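Local coordinates for 39 kDa initiator binding protein (Trichomonas vaginalis, PDB 1Q87) that binds the initiator element of core promoters as a whole protein, of which this chain is the C-domain, at residues A[155-160]-A[166-171]. Sequence-based numbering, arbitrary orientation.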
ATOM      1  N   PRO A 155       0.579   8.215   3.693  1.00 52.27           N
ATOM      2  CA  PRO A 155       0.766   7.131   2.725  1.00 44.43           C
ATOM      3  C   PRO A 155       0.316   5.690   2.977  1.00 40.44           C
ATOM      4  O   PRO A 155       0.169   4.975   2.005  1.00 42.29           O
ATOM      5  CB  PRO A 155       2.239   7.249   2.315  1.00 49.87           C
ATOM      6  CG  PRO A 155       2.875   8.080   3.353  1.00 49.46           C
ATOM      7  CD  PRO A 155       1.842   8.565   4.341  1.00 50.77           C
ATOM      8  N   ASN A 156       0.085   5.264   4.227  1.00 37.41           N
ATOM      9  CA  ASN A 156      -0.409   3.907   4.507  1.00 37.66           C
ATOM     10  C   ASN A 156      -1.936   3.944   4.556  1.00 45.36           C
ATOM     11  O   ASN A 156      -2.581   2.944   4.872  1.00 44.89           O
ATOM     12  CB  ASN A 156       0.106   3.378   5.863  1.00 29.57           C
ATOM     13  CG  ASN A 156      -0.339   4.236   7.037  1.00 47.43           C
ATOM     14  OD1 ASN A 156      -0.432   5.463   6.925  1.00 47.01           O
ATOM     15  ND2 ASN A 156      -0.584   3.599   8.192  1.00 37.15           N
ATOM     16  N   CYS A 157      -2.525   5.090   4.245  1.00 41.57           N
ATOM     17  CA  CYS A 157      -3.982   5.203   4.291  1.00 38.08           C
ATOM     18  C   CYS A 157      -4.607   5.193   2.905  1.00 38.46           C
ATOM     19  O   CYS A 157      -4.379   6.097   2.099  1.00 42.95           O
ATOM     20  CB  CYS A 157      -4.401   6.501   5.017  1.00 48.47           C
ATOM     21  SG  CYS A 157      -6.214   6.786   5.064  1.00 51.80           S
ATOM     22  N   LEU A 158      -5.395   4.166   2.621  1.00 36.66           N
ATOM     23  CA  LEU A 158      -6.072   4.092   1.333  1.00 43.01           C
ATOM     24  C   LEU A 158      -7.429   4.802   1.472  1.00 46.41           C
ATOM     25  O   LEU A 158      -8.244   4.472   2.333  1.00 44.75           O
ATOM     26  CB  LEU A 158      -6.291   2.626   0.909  1.00 41.97           C
ATOM     27  CG  LEU A 158      -7.224   2.406  -0.301  1.00 40.92           C
ATOM     28  CD1 LEU A 158      -6.530   2.935  -1.558  1.00 38.18           C
ATOM     29  CD2 LEU A 158      -7.621   0.897  -0.455  1.00 43.41           C
ATOM     30  N   ILE A 159      -7.672   5.791   0.632  1.00 50.86           N
ATOM     31  CA  ILE A 159      -8.946   6.493   0.692  1.00 55.71           C
ATOM     32  C   ILE A 159      -9.817   5.883  -0.400  1.00 51.95           C
ATOM     33  O   ILE A 159      -9.320   5.675  -1.495  1.00 49.07           O
ATOM     34  CB  ILE A 159      -8.762   7.998   0.415  1.00 52.71           C
ATOM     35  CG1 ILE A 159      -7.858   8.627   1.470  1.00 53.32           C
ATOM     36  CG2 ILE A 159     -10.118   8.699   0.407  1.00 57.07           C
ATOM     37  CD1 ILE A 159      -7.533  10.087   1.145  1.00 50.52           C
ATOM     38  N   LEU A 160     -11.089   5.593  -0.086  1.00 58.12           N
ATOM     39  CA  LEU A 160     -12.073   4.988  -1.018  1.00 62.17           C
ATOM     40  C   LEU A 160     -13.342   5.806  -1.191  1.00 68.41           C
ATOM     41  O   LEU A 160     -14.084   6.035  -0.217  1.00 60.85           O
ATOM     42  CB  LEU A 160     -12.503   3.617  -0.526  1.00 62.63           C
ATOM     43  CG  LEU A 160     -11.599   2.494  -0.989  1.00 77.28           C
ATOM     44  CD1 LEU A 160     -12.009   1.174  -0.332  1.00 77.88           C
ATOM     45  CD2 LEU A 160     -11.696   2.432  -2.514  1.00 79.79           C
ATOM     46  N   ILE A 166     -17.024   8.470   1.425  1.00 72.98           N
ATOM     47  CA  ILE A 166     -15.625   8.178   1.673  1.00 62.56           C
ATOM     48  C   ILE A 166     -15.336   7.217   2.828  1.00 68.72           C
ATOM     49  O   ILE A 166     -15.928   7.310   3.914  1.00 69.92           O
ATOM     50  CB  ILE A 166     -14.874   9.486   1.921  1.00 58.88           C
ATOM     51  CG1 ILE A 166     -14.851  10.286   0.632  1.00 60.47           C
ATOM     52  CG2 ILE A 166     -13.453   9.220   2.410  1.00 52.11           C
ATOM     53  CD1 ILE A 166     -14.317   9.512  -0.540  1.00 65.94           C
ATOM     54  N   ARG A 167     -14.407   6.294   2.583  1.00 68.22           N
ATOM     55  CA  ARG A 167     -14.003   5.332   3.598  1.00 62.84           C
ATOM     56  C   ARG A 167     -12.477   5.289   3.702  1.00 55.45           C
ATOM     57  O   ARG A 167     -11.789   5.507   2.711  1.00 53.68           O
ATOM     58  CB  ARG A 167     -14.530   3.953   3.230  1.00 65.37           C
ATOM     59  CG  ARG A 167     -14.451   2.942   4.342  1.00 74.07           C
ATOM     60  CD  ARG A 167     -14.688   1.546   3.804  1.00 81.30           C
ATOM     61  NE  ARG A 167     -15.662   1.544   2.714  1.00 84.10           N
ATOM     62  CZ  ARG A 167     -15.836   0.519   1.881  1.00 89.15           C
ATOM     63  NH1 ARG A 167     -15.096  -0.581   2.014  1.00 77.95           N
ATOM     64  NH2 ARG A 167     -16.747   0.589   0.912  1.00 86.41           N
ATOM     65  N   LYS A 168     -11.956   5.006   4.895  1.00 46.94           N
ATOM     66  CA  LYS A 168     -10.523   4.928   5.071  1.00 43.60           C
ATOM     67  C   LYS A 168     -10.036   3.628   5.711  1.00 51.31           C
ATOM     68  O   LYS A 168     -10.658   3.128   6.639  1.00 49.78           O
ATOM     69  CB  LYS A 168     -10.034   6.111   5.888  1.00 42.95           C
ATOM     70  CG  LYS A 168     -10.013   7.421   5.081  1.00 40.59           C
ATOM     71  CD  LYS A 168      -9.448   8.566   5.901  1.00 48.62           C
ATOM     72  CE  LYS A 168      -9.659   9.910   5.211  1.00 57.57           C
ATOM     73  NZ  LYS A 168      -9.259  11.034   6.101  1.00 65.54           N
ATOM     74  N   ILE A 169      -8.932   3.069   5.214  1.00 44.65           N
ATOM     75  CA  ILE A 169      -8.394   1.830   5.787  1.00 42.07           C
ATOM     76  C   ILE A 169      -6.861   1.872   5.739  1.00 45.34           C
ATOM     77  O   ILE A 169      -6.270   2.200   4.709  1.00 40.98           O
ATOM     78  CB  ILE A 169      -8.974   0.614   5.043  1.00 39.78           C
ATOM     79  CG1 ILE A 169      -8.431  -0.659   5.651  1.00 42.92           C
ATOM     80  CG2 ILE A 169      -8.801   0.770   3.563  1.00 39.73           C
ATOM     81  CD1 ILE A 169      -8.806  -0.820   7.131  1.00 38.84           C
ATOM     82  N   TRP A 170      -6.226   1.549   6.861  1.00 44.72           N
ATOM     83  CA  TRP A 170      -4.767   1.658   6.968  1.00 41.91           C
ATOM     84  C   TRP A 170      -3.895   0.420   6.896  1.00 52.21           C
ATOM     85  O   TRP A 170      -4.110  -0.569   7.640  1.00 49.11           O
ATOM     86  CB  TRP A 170      -4.395   2.388   8.270  1.00 49.30           C
ATOM     87  CG  TRP A 170      -4.837   3.849   8.318  1.00 57.71           C
ATOM     88  CD1 TRP A 170      -4.049   4.939   8.143  1.00 56.11           C
ATOM     89  CD2 TRP A 170      -6.171   4.349   8.554  1.00 56.57           C
ATOM     90  NE1 TRP A 170      -4.799   6.084   8.251  1.00 68.65           N
ATOM     91  CE2 TRP A 170      -6.102   5.753   8.505  1.00 67.39           C
ATOM     92  CE3 TRP A 170      -7.411   3.745   8.804  1.00 55.69           C
ATOM     93  CZ2 TRP A 170      -7.223   6.570   8.709  1.00 63.22           C
ATOM     94  CZ3 TRP A 170      -8.516   4.550   9.005  1.00 58.54           C
ATOM     95  CH2 TRP A 170      -8.418   5.948   8.955  1.00 54.93           C
ATOM     96  N   ASN A 171      -2.890   0.481   6.017  1.00 48.24           N
ATOM     97  CA  ASN A 171      -1.961  -0.610   5.928  1.00 41.58           C
ATOM     98  C   ASN A 171      -1.068  -0.382   7.117  1.00 48.92           C
ATOM     99  O   ASN A 171      -0.721   0.763   7.395  1.00 47.83           O
ATOM    100  CB  ASN A 171      -1.111  -0.547   4.672  1.00 48.20           C
ATOM    101  CG  ASN A 171       0.012  -1.588   4.695  1.00 50.81           C
ATOM    102  OD1 ASN A 171      -0.253  -2.786   4.829  1.00 43.87           O
ATOM    103  ND2 ASN A 171       1.263  -1.137   4.572  1.00 41.25           N
TER
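Cys157 has its SG swung trans to the backbone N (chi1 177°), which lays the sulfur over one face of the Trp170 indole; Trp170 swings its ring in with CG anti to the carbonyl carbon (chi1 -66°). SG stands 3.9 Å from the centroid of the five-membered ring, a Cys sulfur-aromatic contact shifted toward the rim, while Cys157 CB lies 3.3 Å from Trp170 NE1. The extended chain of Lys168 flanks the same sulfur, its CD 3.8 Å from Cys157 SG. At the ring edge sits the amide of Asn156, turned 63° from the indole plane; its ND2 donates to Asn171 O at 2.9 Å, almost in line with that carbonyl and close to the amide's own plane. ND2 also bonds Gly25 O, so two acceptors fix the amide's rotation. Asn171 N bonds Asn156 O (2.7 Å), so at this end the side-chain ND2, not a main-chain N, gives the second bond; main-chain bonds then run both ways between Leu158 and Ile169 and between Leu160 and Arg167, making an antiparallel hairpin. On the face opposite Cys157 and Trp170, Leu158 CB meets Ile169 CG2 at 4.1 Å, and Leu160 CD1 lies over a face of the Arg167 guanidinium, 4.3 Å from NH1. Near the turn, Ile159 and Ile166 touch through their CG2 methyls. The two strands are second and third in a five-stranded antiparallel sheet, flanked by 147-151 and 182-183. Helix 193-199 packs on the Leu158, Leu160, Arg167 and Ile169 face through Trp193, Tyr196 and Phe197; Glu154 OE1 accepts a hydrogen bond from Trp170 NE1, and Asn171 ties the far end to Ala103 of helix 95-105 and Lys114 of helix 111-123.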